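Local coordinates for protein ADP-ribosylating toxin CARDS (Mycoplasma pneumoniae, PDB 4TLV) that transfers the ADP-ribosyl group of NAD+ to target proteins and causes vacuolation of mammalian cells, acting as the main virulence factor of the bacterium, at residues 61-65 against 75-79; 155-159 against 372-376; 293-299 against 349-353; 335-339 against 361-365. One frame throughout, in Å; residues are numbered along the deposited sequence.

Contact 1 of 4, residues 61-65 against 75-79; sequences RFFGS and PRRAY
Phe63 and Arg76 run antiparallel alongside one another, the phenyl ring reaching out toward the strand while the arginine chain runs back over one of its faces. CD of Arg76 lies on that face, 3.9 Å from the ring centroid and 18° off the normal, which makes a CH-pi contact. CG of Arg76 follows close behind, 3.3 Å from CZ of Phe63. With CG anti to the backbone N (chi1 -163°), the ring extends far enough for its CZ end to reach the strand, where CZ touches CB of Ala78 at 3.7 Å.

Within the mono-ADP-ribosyltransferase domain, this pairing sets the turn after helix 56-60, with a 3-10 segment at 62-63, against strand 76-84 of the antiparallel sheet. Val152 of the neighbouring strand 146-156 also touches Phe63 and Ala78, and Ile250 packs on both Phe63 and Arg76.

Beyond the ring, a bend at chi3 turns the guanidinium, whose plane stands 51° from that of the phenyl group. NH1 then addresses two backbone oxygens. Its bond to O of Ser65 is 2.8 Å long and nearly straight, directed at a carbonyl lone pair and lying in the guanidinium plane. The second bond, from NH1 of Arg76 to O of Phe63, is 3.0 Å but weak and bent. Ser65 is steadied in turn from its own side, because O of Phe62 accepts from both its backbone N and its OG, the latter at 2.8 Å.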
loop_
_atom_site.group_PDB
_atom_site.type_symbol
_atom_site.label_atom_id
_atom_site.label_comp_id
_atom_site.label_asym_id
_atom_site.label_seq_id
_atom_site.Cartn_x
_atom_site.Cartn_y
_atom_site.Cartn_z
ATOM N N ARG A 61 5.539 -8.806 7.464
ATOM C CA ARG A 61 6.521 -7.720 7.630
ATOM C C ARG A 61 6.983 -7.506 9.080
ATOM O O ARG A 61 8.195 -7.365 9.339
ATOM C CB ARG A 61 6.009 -6.409 7.018
ATOM C CG ARG A 61 6.952 -5.184 7.187
ATOM C CD ARG A 61 8.383 -5.452 6.710
ATOM N NE ARG A 61 9.228 -4.297 7.010
ATOM C CZ ARG A 61 9.777 -4.063 8.204
ATOM N NH1 ARG A 61 9.586 -4.922 9.198
ATOM N NH2 ARG A 61 10.521 -2.967 8.403
ATOM N N PHE A 62 6.050 -7.477 10.034
ATOM C CA PHE A 62 6.431 -7.185 11.429
ATOM C C PHE A 62 7.421 -8.236 11.910
ATOM O O PHE A 62 8.278 -7.966 12.748
ATOM C CB PHE A 62 5.212 -7.171 12.377
ATOM C CG PHE A 62 4.715 -8.550 12.747
ATOM C CD1 PHE A 62 3.844 -9.240 11.907
ATOM C CD2 PHE A 62 5.141 -9.172 13.914
ATOM C CE1 PHE A 62 3.396 -10.524 12.220
ATOM C CE2 PHE A 62 4.693 -10.471 14.240
ATOM C CZ PHE A 62 3.816 -11.138 13.390
ATOM N N PHE A 63 7.282 -9.437 11.366
ATOM C CA PHE A 63 8.045 -10.589 11.822
ATOM C C PHE A 63 9.525 -10.493 11.404
ATOM O O PHE A 63 10.377 -11.210 11.939
ATOM C CB PHE A 63 7.373 -11.871 11.290
ATOM C CG PHE A 63 7.811 -13.126 11.990
ATOM C CD1 PHE A 63 7.514 -13.329 13.325
ATOM C CD2 PHE A 63 8.491 -14.115 11.300
ATOM C CE1 PHE A 63 7.900 -14.496 13.967
ATOM C CE2 PHE A 63 8.882 -15.277 11.935
ATOM C CZ PHE A 63 8.585 -15.465 13.273
ATOM N N GLY A 64 9.829 -9.598 10.465
ATOM C CA GLY A 64 11.205 -9.318 10.088
ATOM C C GLY A 64 11.895 -8.203 10.872
ATOM O O GLY A 64 12.908 -7.664 10.410
ATOM N N SER A 65 11.352 -7.825 12.036
ATOM C CA SER A 65 11.985 -6.799 12.875
ATOM C C SER A 65 13.425 -7.184 13.201
ATOM O O SER A 65 13.709 -8.354 13.452
ATOM C CB SER A 65 11.244 -6.652 14.202
ATOM O OG SER A 65 9.958 -6.101 14.011
ATOM N N PRO A 75 15.668 -18.826 18.287
ATOM C CA PRO A 75 15.342 -18.546 16.888
ATOM C C PRO A 75 13.855 -18.256 16.733
ATOM O O PRO A 75 13.009 -18.812 17.436
ATOM C CB PRO A 75 15.690 -19.852 16.184
ATOM C CG PRO A 75 16.793 -20.411 17.003
ATOM C CD PRO A 75 16.516 -20.019 18.427
ATOM N N ARG A 76 13.541 -17.376 15.799
ATOM C CA ARG A 76 12.209 -16.810 15.720
ATOM C C ARG A 76 11.388 -17.577 14.685
ATOM O O ARG A 76 11.749 -17.606 13.509
ATOM C CB ARG A 76 12.354 -15.342 15.351
ATOM C CG ARG A 76 11.074 -14.612 15.202
ATOM C CD ARG A 76 11.364 -13.260 14.604
ATOM N NE ARG A 76 11.819 -12.304 15.603
ATOM C CZ ARG A 76 12.321 -11.108 15.300
ATOM N NH1 ARG A 76 12.449 -10.743 14.014
ATOM N NH2 ARG A 76 12.687 -10.287 16.279
ATOM N N ARG A 77 10.321 -18.234 15.149
ATOM C CA ARG A 77 9.446 -19.069 14.312
ATOM C C ARG A 77 7.966 -18.816 14.610
ATOM O O ARG A 77 7.600 -18.502 15.736
ATOM C CB ARG A 77 9.714 -20.557 14.550
ATOM C CG ARG A 77 10.986 -21.102 13.927
ATOM C CD ARG A 77 11.036 -22.633 14.049
ATOM N NE ARG A 77 12.181 -23.194 13.332
ATOM C CZ ARG A 77 13.048 -24.061 13.851
ATOM N NH1 ARG A 77 12.905 -24.489 15.102
ATOM N NH2 ARG A 77 14.062 -24.507 13.117
ATOM N N ALA A 78 7.121 -18.974 13.595
ATOM C CA ALA A 78 5.679 -18.734 13.732
ATOM C C ALA A 78 5.007 -19.415 12.556
ATOM O O ALA A 78 5.666 -20.147 11.815
ATOM C CB ALA A 78 5.382 -17.225 13.715
ATOM N N TYR A 79 3.700 -19.200 12.389
ATOM C CA TYR A 79 2.981 -19.794 11.270
ATOM C C TYR A 79 2.232 -18.750 10.483
ATOM O O TYR A 79 1.637 -17.851 11.060
ATOM C CB TYR A 79 2.011 -20.861 11.755
ATOM C CG TYR A 79 2.746 -21.993 12.409
ATOM C CD1 TYR A 79 3.250 -23.036 11.651
ATOM C CD2 TYR A 79 2.989 -21.985 13.775
ATOM C CE1 TYR A 79 3.950 -24.067 12.235
ATOM C CE2 TYR A 79 3.699 -23.006 14.372
ATOM C CZ TYR A 79 4.172 -24.048 13.594
ATOM O OH TYR A 79 4.872 -25.077 14.185
#

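Contact 2 of 4, residues 155-159 against 372-376; sequences VPVEP and AITQF
Ile373 supplies the apolar centre, its side chain directed at the 155-159 segment and its CD1 meeting CG2 of Val155 at 3.8 Å, with the two side chains crossing at about a right angle. The contact is an interface between domains: the end of strand 146-156 in the mono-ADP-ribosyltransferase domain meets the turn leading into strand 375-380 of the beta-trefoil D2. CG2 of Ile373 and O of Pro156 lie 3.7 Å apart, and Thr172 of strand 168-181 touches both Ile373 and Val157. On the other flank Val157 sends CG1 anti to its own backbone N (chi1 177°), which brings this methyl within 4.2 Å of CZ of Phe376, reached at a slant to the ring; Val422 packs on both residues.

Farther out, the aliphatic part of Glu158 runs past Thr374, CG to CG2 3.9 Å. The hydroxyl of Thr374 is engaged by Asp370, while the Glu158 carboxylate comes close to Asp423, a like charge that would probably raise its affinity for a proton. The backbones themselves are joined by one hydrogen bond: N of Glu158 donates to O of Ile373 over 3.0 Å, approaching 29° out of the carbonyl plane.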
loop_
_atom_site.group_PDB
_atom_site.type_symbol
_atom_site.label_atom_id
_atom_site.label_comp_id
_atom_site.label_asym_id
_atom_site.label_seq_id
_atom_site.Cartn_x
_atom_site.Cartn_y
_atom_site.Cartn_z
ATOM N N VAL A 155 15.446 -14.888 9.746
ATOM C CA VAL A 155 16.878 -15.170 9.785
ATOM C C VAL A 155 17.705 -13.947 9.382
ATOM O O VAL A 155 17.277 -13.135 8.556
ATOM C CB VAL A 155 17.219 -16.350 8.860
ATOM C CG1 VAL A 155 16.535 -17.611 9.351
ATOM C CG2 VAL A 155 16.790 -16.037 7.439
ATOM N N PRO A 156 18.910 -13.811 9.957
ATOM C CA PRO A 156 19.749 -12.664 9.591
ATOM C C PRO A 156 20.231 -12.749 8.140
ATOM O O PRO A 156 20.511 -13.837 7.638
ATOM C CB PRO A 156 20.953 -12.765 10.542
ATOM C CG PRO A 156 20.941 -14.175 11.076
ATOM C CD PRO A 156 19.525 -14.685 10.979
ATOM N N VAL A 157 20.359 -11.596 7.498
ATOM C CA VAL A 157 20.961 -11.496 6.172
ATOM C C VAL A 157 22.498 -11.547 6.268
ATOM O O VAL A 157 23.096 -10.834 7.065
ATOM C CB VAL A 157 20.522 -10.190 5.489
ATOM C CG1 VAL A 157 21.197 -10.028 4.115
ATOM C CG2 VAL A 157 18.978 -10.164 5.345
ATOM N N GLU A 158 23.132 -12.378 5.443
ATOM C CA GLU A 158 24.597 -12.503 5.458
ATOM C C GLU A 158 25.200 -12.603 6.874
ATOM O O GLU A 158 26.057 -11.803 7.236
ATOM C CB GLU A 158 25.258 -11.320 4.722
ATOM C CG GLU A 158 26.689 -11.631 4.247
ATOM C CD GLU A 158 27.543 -10.406 3.964
ATOM O OE1 GLU A 158 27.134 -9.270 4.300
ATOM O OE2 GLU A 158 28.651 -10.589 3.414
ATOM N N PRO A 159 24.768 -13.585 7.677
ATOM C CA PRO A 159 25.222 -13.623 9.077
ATOM C C PRO A 159 26.742 -13.753 9.222
ATOM O O PRO A 159 27.407 -14.359 8.380
ATOM C CB PRO A 159 24.541 -14.883 9.624
ATOM C CG PRO A 159 24.332 -15.734 8.440
ATOM C CD PRO A 159 23.968 -14.767 7.333
ATOM N N ALA A 372 22.987 -19.461 3.069
ATOM C CA ALA A 372 23.809 -18.393 3.640
ATOM C C ALA A 372 23.100 -17.029 3.584
ATOM O O ALA A 372 23.630 -16.023 4.054
ATOM C CB ALA A 372 25.143 -18.309 2.917
ATOM N N ILE A 373 21.914 -17.006 2.984
ATOM C CA ILE A 373 21.109 -15.793 2.896
ATOM C C ILE A 373 21.900 -14.631 2.307
ATOM O O ILE A 373 22.051 -13.591 2.946
ATOM C CB ILE A 373 20.555 -15.403 4.279
ATOM C CG1 ILE A 373 20.090 -16.653 5.042
ATOM C CG2 ILE A 373 19.402 -14.400 4.136
ATOM C CD1 ILE A 373 18.825 -17.306 4.448
ATOM N N THR A 374 22.419 -14.806 1.091
ATOM C CA THR A 374 23.177 -13.743 0.436
ATOM C C THR A 374 22.759 -13.501 -0.997
ATOM O O THR A 374 23.195 -12.527 -1.597
ATOM C CB THR A 374 24.675 -14.062 0.345
ATOM O OG1 THR A 374 24.840 -15.276 -0.402
ATOM C CG2 THR A 374 25.286 -14.194 1.719
ATOM N N GLN A 375 21.978 -14.416 -1.562
ATOM C CA GLN A 375 21.541 -14.303 -2.957
ATOM C C GLN A 375 20.015 -14.272 -3.010
ATOM O O GLN A 375 19.351 -15.145 -2.466
ATOM C CB GLN A 375 22.067 -15.481 -3.780
ATOM C CG GLN A 375 23.587 -15.575 -3.777
ATOM C CD GLN A 375 24.096 -16.966 -4.113
ATOM O OE1 GLN A 375 23.327 -17.848 -4.486
ATOM N NE2 GLN A 375 25.402 -17.168 -3.966
ATOM N N PHE A 376 19.469 -13.271 -3.686
ATOM C CA PHE A 376 18.034 -13.026 -3.626
ATOM C C PHE A 376 17.392 -12.939 -5.005
ATOM O O PHE A 376 17.812 -12.156 -5.847
ATOM C CB PHE A 376 17.776 -11.732 -2.837
ATOM C CG PHE A 376 18.146 -11.826 -1.383
ATOM C CD1 PHE A 376 19.469 -11.755 -0.982
ATOM C CD2 PHE A 376 17.164 -11.967 -0.413
ATOM C CE1 PHE A 376 19.814 -11.844 0.371
ATOM C CE2 PHE A 376 17.502 -12.058 0.928
ATOM C CZ PHE A 376 18.823 -12.000 1.318
#

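Contact 3 of 4, residues 293-299 against 349-353; sequences DPQNNNV and KVHLS
In the D2 beta-trefoil, the turn joining strands 287-293 and 298-303 comes up against strand 348-354, and a direct backbone bond fastens the two together. N of Leu352 donates to O of Asn297 across 2.7 Å, almost straight at 170° and in the carbonyl plane. The same oxygen lies over one face of the His351 imidazole, 3.0 Å above the ring plane and offset toward its rim. It is also 3.1 Å from ND1 of His351, but the angle there is too poor for a hydrogen bond.

A chi1 of -161° swings the His351 ring back to the turn although its CB sets out the other way. OD1 of Asn298 meets the imidazole edge, close to CE1, and the amide plane stands 61° from the ring. CB of Asn297 packs beside NE2 of His351 at 3.4 Å, while its OD1 takes a hydrogen bond from Asn488.

On the buried side, CG2 of Val299 meets CD2 of Leu352 at 3.6 Å, the two chains set roughly perpendicular, and Ala292 touches both. One water accepts from N of Val299 and is also bonded to ND1 of His351, at 2.8 Å; a second lies within bonding distance of O of Val299 and O of Val350. Within the turn, OD1 of Asp293 accepts from N of Gln295, and OD1 of Asn296 from N of Asn298 at 3.0 Å: two successive Asx turns, shaping a hairpin connection of the trefoil.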
loop_
_atom_site.group_PDB
_atom_site.type_symbol
_atom_site.label_atom_id
_atom_site.label_comp_id
_atom_site.label_asym_id
_atom_site.label_seq_id
_atom_site.Cartn_x
_atom_site.Cartn_y
_atom_site.Cartn_z
ATOM N N ASP A 293 17.198 6.511 -14.856
ATOM C CA ASP A 293 17.319 7.907 -15.277
ATOM C C ASP A 293 15.948 8.563 -15.313
ATOM O O ASP A 293 15.124 8.214 -16.145
ATOM C CB ASP A 293 17.959 7.985 -16.670
ATOM C CG ASP A 293 18.267 9.433 -17.103
ATOM O OD1 ASP A 293 17.639 10.375 -16.576
ATOM O OD2 ASP A 293 19.149 9.631 -17.962
ATOM N N PRO A 294 15.691 9.520 -14.411
ATOM C CA PRO A 294 14.348 10.131 -14.374
ATOM C C PRO A 294 14.050 11.006 -15.586
ATOM O O PRO A 294 12.897 11.388 -15.779
ATOM C CB PRO A 294 14.387 11.026 -13.129
ATOM C CG PRO A 294 15.611 10.628 -12.382
ATOM C CD PRO A 294 16.581 10.070 -13.381
ATOM N N GLN A 295 15.070 11.341 -16.370
ATOM C CA GLN A 295 14.868 12.151 -17.572
ATOM C C GLN A 295 14.063 11.390 -18.636
ATOM O O GLN A 295 13.291 11.982 -19.388
ATOM C CB GLN A 295 16.216 12.597 -18.146
ATOM C CG GLN A 295 16.123 13.688 -19.225
ATOM C CD GLN A 295 15.864 13.136 -20.618
ATOM O OE1 GLN A 295 16.375 11.932 -20.893
ATOM N NE2 GLN A 295 15.207 13.786 -21.440
ATOM N N ASN A 296 14.254 10.077 -18.703
ATOM C CA ASN A 296 13.526 9.257 -19.670
ATOM C C ASN A 296 12.886 8.026 -19.034
ATOM O O ASN A 296 12.398 7.141 -19.736
ATOM C CB ASN A 296 14.450 8.825 -20.806
ATOM C CG ASN A 296 15.719 8.164 -20.303
ATOM O OD1 ASN A 296 15.752 7.620 -19.201
ATOM N ND2 ASN A 296 16.780 8.215 -21.113
ATOM N N ASN A 297 12.906 7.969 -17.707
ATOM C CA ASN A 297 12.328 6.834 -16.977
ATOM C C ASN A 297 12.953 5.478 -17.301
ATOM O O ASN A 297 12.413 4.449 -16.931
ATOM C CB ASN A 297 10.800 6.778 -17.147
ATOM C CG ASN A 297 10.083 7.807 -16.273
ATOM O OD1 ASN A 297 10.677 8.377 -15.359
ATOM N ND2 ASN A 297 8.822 8.061 -16.570
ATOM N N ASN A 298 14.097 5.464 -17.976
ATOM C CA ASN A 298 14.745 4.183 -18.267
ATOM C C ASN A 298 15.370 3.545 -17.020
ATOM O O ASN A 298 15.898 4.241 -16.154
ATOM C CB ASN A 298 15.822 4.350 -19.342
ATOM C CG ASN A 298 15.235 4.562 -20.733
ATOM O OD1 ASN A 298 14.065 4.275 -20.972
ATOM N ND2 ASN A 298 16.055 5.052 -21.653
ATOM N N VAL A 299 15.313 2.221 -16.957
ATOM C CA VAL A 299 15.991 1.444 -15.928
ATOM C C VAL A 299 16.924 0.530 -16.697
ATOM O O VAL A 299 16.522 -0.037 -17.706
ATOM C CB VAL A 299 15.007 0.582 -15.144
ATOM C CG1 VAL A 299 15.756 -0.299 -14.098
ATOM C CG2 VAL A 299 13.958 1.469 -14.465
ATOM N N LYS A 349 9.139 -5.750 -19.315
ATOM C CA LYS A 349 10.302 -4.877 -19.311
ATOM C C LYS A 349 10.203 -3.864 -18.170
ATOM O O LYS A 349 9.152 -3.268 -17.947
ATOM C CB LYS A 349 10.415 -4.143 -20.642
ATOM C CG LYS A 349 11.290 -2.914 -20.598
ATOM C CD LYS A 349 12.694 -3.212 -21.074
ATOM C CE LYS A 349 13.038 -2.371 -22.292
ATOM N NZ LYS A 349 13.242 -0.928 -21.962
ATOM N N VAL A 350 11.297 -3.675 -17.448
ATOM C CA VAL A 350 11.280 -2.756 -16.315
ATOM C C VAL A 350 11.586 -1.315 -16.745
ATOM O O VAL A 350 12.492 -1.072 -17.539
ATOM C CB VAL A 350 12.256 -3.210 -15.229
ATOM C CG1 VAL A 350 12.139 -2.324 -13.999
ATOM C CG2 VAL A 350 11.987 -4.669 -14.871
ATOM N N HIS A 351 10.833 -0.365 -16.191
ATOM C CA HIS A 351 10.914 1.042 -16.573
ATOM C C HIS A 351 10.408 1.819 -15.357
ATOM O O HIS A 351 9.697 1.263 -14.532
ATOM C CB HIS A 351 9.975 1.271 -17.765
ATOM C CG HIS A 351 10.255 2.511 -18.553
ATOM N ND1 HIS A 351 11.320 2.867 -19.308
ATOM C CD2 HIS A 351 9.350 3.547 -18.658
ATOM C CE1 HIS A 351 11.056 4.116 -19.825
ATOM N NE2 HIS A 351 9.855 4.499 -19.424
ATOM N N LEU A 352 10.736 3.100 -15.244
ATOM C CA LEU A 352 10.259 3.865 -14.093
ATOM C C LEU A 352 8.839 4.359 -14.319
ATOM O O LEU A 352 8.432 4.597 -15.457
ATOM C CB LEU A 352 11.176 5.062 -13.809
ATOM C CG LEU A 352 12.617 4.780 -13.378
ATOM C CD1 LEU A 352 13.335 6.112 -13.121
ATOM C CD2 LEU A 352 12.642 3.902 -12.131
ATOM N N SER A 353 8.079 4.487 -13.235
ATOM C CA SER A 353 6.864 5.292 -13.259
ATOM C C SER A 353 6.609 5.907 -11.884
ATOM O O SER A 353 7.292 5.582 -10.913
ATOM C CB SER A 353 5.647 4.503 -13.757
ATOM O OG SER A 353 5.267 3.529 -12.826
HETATM O O HOH W 1 13.525 1.098 -19.040
HETATM O O HOH W 2 14.950 -2.041 -18.707
#

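Contact 4 of 4, residues 335-339 against 361-365; sequences LSLTA and NQKWK
Trp364 turns the N-H edge of its indole to the backbone of Leu337, whose carbonyl oxygen lies almost in the ring plane. NE1 donates to O of Leu337 over 3.2 Å, straight at the proton (166°) yet 60° above the carbonyl plane, away from the lone pairs. A water sits at the same edge, within hydrogen-bonding distance of O of Leu337 and O of Gln362, and accepting a weak bond from NE1 of Trp364. Farther round the indole, CH2 comes to 4.1 Å from CB of Ala339. Val378 and Ser380 of strand 375-380 also touch this side chain.

The contact lies within the beta-trefoil D2 domain, where strand 335-340 meets the short 3-10 segment and the start of strand 364-368 at a steep angle, 106° between the local directions. N of Ala339 donates to O of Asn361 at 2.9 Å, joining the two backbones directly.

Asn361 has CG between its backbone N and carbonyl carbon, which lays the amide against Thr338: CG2 of Thr338 is 3.5 Å from OD1 of Asn361. The ND2 of this amide gives a hydrogen bond to a second water, which in turn donates to O of Ala339. Gln362, extended beyond CG, passes Thr338 on its hydroxyl branch, CG to OG1 3.4 Å, while OG1 of Thr338 is itself hydrogen-bonded to OG of Ser353. The Gln362 amide is held beyond the contact, NE2 by O of Val354 and OE1 by N of Ala356.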
loop_
_atom_site.group_PDB
_atom_site.type_symbol
_atom_site.label_atom_id
_atom_site.label_comp_id
_atom_site.label_asym_id
_atom_site.label_seq_id
_atom_site.Cartn_x
_atom_site.Cartn_y
_atom_site.Cartn_z
ATOM N N LEU A 335 9.815 8.042 -8.021
ATOM C CA LEU A 335 9.734 7.062 -9.103
ATOM C C LEU A 335 10.108 5.653 -8.636
ATOM O O LEU A 335 11.030 5.491 -7.836
ATOM C CB LEU A 335 10.661 7.476 -10.246
ATOM C CG LEU A 335 10.325 8.824 -10.902
ATOM C CD1 LEU A 335 11.544 9.352 -11.692
ATOM C CD2 LEU A 335 9.073 8.711 -11.786
ATOM N N SER A 336 9.399 4.651 -9.159
ATOM C CA SER A 336 9.556 3.247 -8.764
ATOM C C SER A 336 9.726 2.358 -9.993
ATOM O O SER A 336 9.191 2.663 -11.061
ATOM C CB SER A 336 8.302 2.771 -8.007
ATOM O OG SER A 336 8.212 3.378 -6.735
ATOM N N LEU A 337 10.481 1.273 -9.835
ATOM C CA LEU A 337 10.592 0.235 -10.851
ATOM C C LEU A 337 9.223 -0.350 -11.126
ATOM O O LEU A 337 8.492 -0.715 -10.198
ATOM C CB LEU A 337 11.535 -0.877 -10.375
ATOM C CG LEU A 337 13.006 -0.678 -10.755
ATOM C CD1 LEU A 337 13.576 0.632 -10.262
ATOM C CD2 LEU A 337 13.852 -1.869 -10.278
ATOM N N THR A 338 8.881 -0.456 -12.403
ATOM C CA THR A 338 7.550 -0.880 -12.794
ATOM C C THR A 338 7.687 -1.934 -13.895
ATOM O O THR A 338 8.431 -1.735 -14.855
ATOM C CB THR A 338 6.739 0.335 -13.303
ATOM O OG1 THR A 338 6.761 1.379 -12.315
ATOM C CG2 THR A 338 5.304 -0.045 -13.610
ATOM N N ALA A 339 7.000 -3.061 -13.732
ATOM C CA ALA A 339 7.024 -4.131 -14.722
ATOM C C ALA A 339 5.935 -3.890 -15.769
ATOM O O ALA A 339 4.747 -3.987 -15.468
ATOM C CB ALA A 339 6.816 -5.474 -14.049
ATOM N N ASN A 361 1.862 -3.545 -10.481
ATOM C CA ASN A 361 3.044 -3.681 -11.327
ATOM C C ASN A 361 4.303 -3.002 -10.761
ATOM O O ASN A 361 5.383 -3.143 -11.326
ATOM C CB ASN A 361 2.767 -3.250 -12.784
ATOM C CG ASN A 361 2.385 -1.777 -12.914
ATOM O OD1 ASN A 361 2.431 -1.012 -11.943
ATOM N ND2 ASN A 361 2.011 -1.369 -14.133
ATOM N N GLN A 362 4.165 -2.307 -9.628
ATOM C CA GLN A 362 5.335 -1.782 -8.910
ATOM C C GLN A 362 5.690 -2.604 -7.669
ATOM O O GLN A 362 6.551 -2.200 -6.884
ATOM C CB GLN A 362 5.130 -0.314 -8.492
ATOM C CG GLN A 362 4.834 0.663 -9.637
ATOM C CD GLN A 362 4.507 2.067 -9.134
ATOM O OE1 GLN A 362 4.573 2.349 -7.939
ATOM N NE2 GLN A 362 4.161 2.957 -10.052
ATOM N N LYS A 363 5.038 -3.743 -7.472
ATOM C CA LYS A 363 5.309 -4.550 -6.287
ATOM C C LYS A 363 6.251 -5.722 -6.579
ATOM O O LYS A 363 6.083 -6.439 -7.572
ATOM C CB LYS A 363 4.004 -5.017 -5.639
ATOM C CG LYS A 363 3.102 -3.835 -5.188
ATOM C CD LYS A 363 1.951 -4.346 -4.318
ATOM C CE LYS A 363 0.981 -3.226 -3.923
ATOM N NZ LYS A 363 1.679 -2.028 -3.297
ATOM N N TRP A 364 7.230 -5.904 -5.693
ATOM C CA TRP A 364 8.318 -6.870 -5.878
ATOM C C TRP A 364 8.524 -7.678 -4.609
ATOM O O TRP A 364 8.297 -7.171 -3.512
ATOM C CB TRP A 364 9.622 -6.133 -6.187
ATOM C CG TRP A 364 9.525 -5.261 -7.414
ATOM C CD1 TRP A 364 9.212 -3.922 -7.460
ATOM C CD2 TRP A 364 9.721 -5.676 -8.769
ATOM N NE1 TRP A 364 9.207 -3.490 -8.762
ATOM C CE2 TRP A 364 9.527 -4.543 -9.586
ATOM C CE3 TRP A 364 10.062 -6.900 -9.373
ATOM C CZ2 TRP A 364 9.646 -4.594 -10.987
ATOM C CZ3 TRP A 364 10.196 -6.946 -10.773
ATOM C CH2 TRP A 364 9.992 -5.801 -11.556
ATOM N N LYS A 365 8.946 -8.929 -4.759
ATOM C CA LYS A 365 9.303 -9.772 -3.615
ATOM C C LYS A 365 10.775 -10.080 -3.756
ATOM O O LYS A 365 11.275 -10.179 -4.877
ATOM C CB LYS A 365 8.543 -11.106 -3.652
ATOM C CG LYS A 365 7.077 -11.066 -3.252
ATOM C CD LYS A 365 6.401 -12.406 -3.633
ATOM C CE LYS A 365 6.643 -12.699 -5.116
ATOM N NZ LYS A 365 5.969 -13.924 -5.638
HETATM O O HOH W 3 8.619 -0.552 -7.600
HETATM O O HOH W 4 2.203 -3.456 -16.286
#

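How the contacts relate
From the N terminus, contact 1 comes first, closing a short loop of nine residues inside the mono-ADP-ribosyltransferase domain before contact 2 opens. The two share a sheet, in which strands 76-84 and 146-156 are neighbours, and their centres lie 15 Å apart. Contact 2 then spans 212 residues to reach the D2 trefoil, tying the catalytic domain to it. Contacts 3 and 4 both fall within that span. They cross, because 335-339 precedes 349-353 and 361-365 follows it, and they touch: OG of Ser353 and OG1 of Thr338 are 2.7 Å apart. Strands 364-368 and 375-380, neighbours in the D2 sheet, relate contact 4 to contact 2.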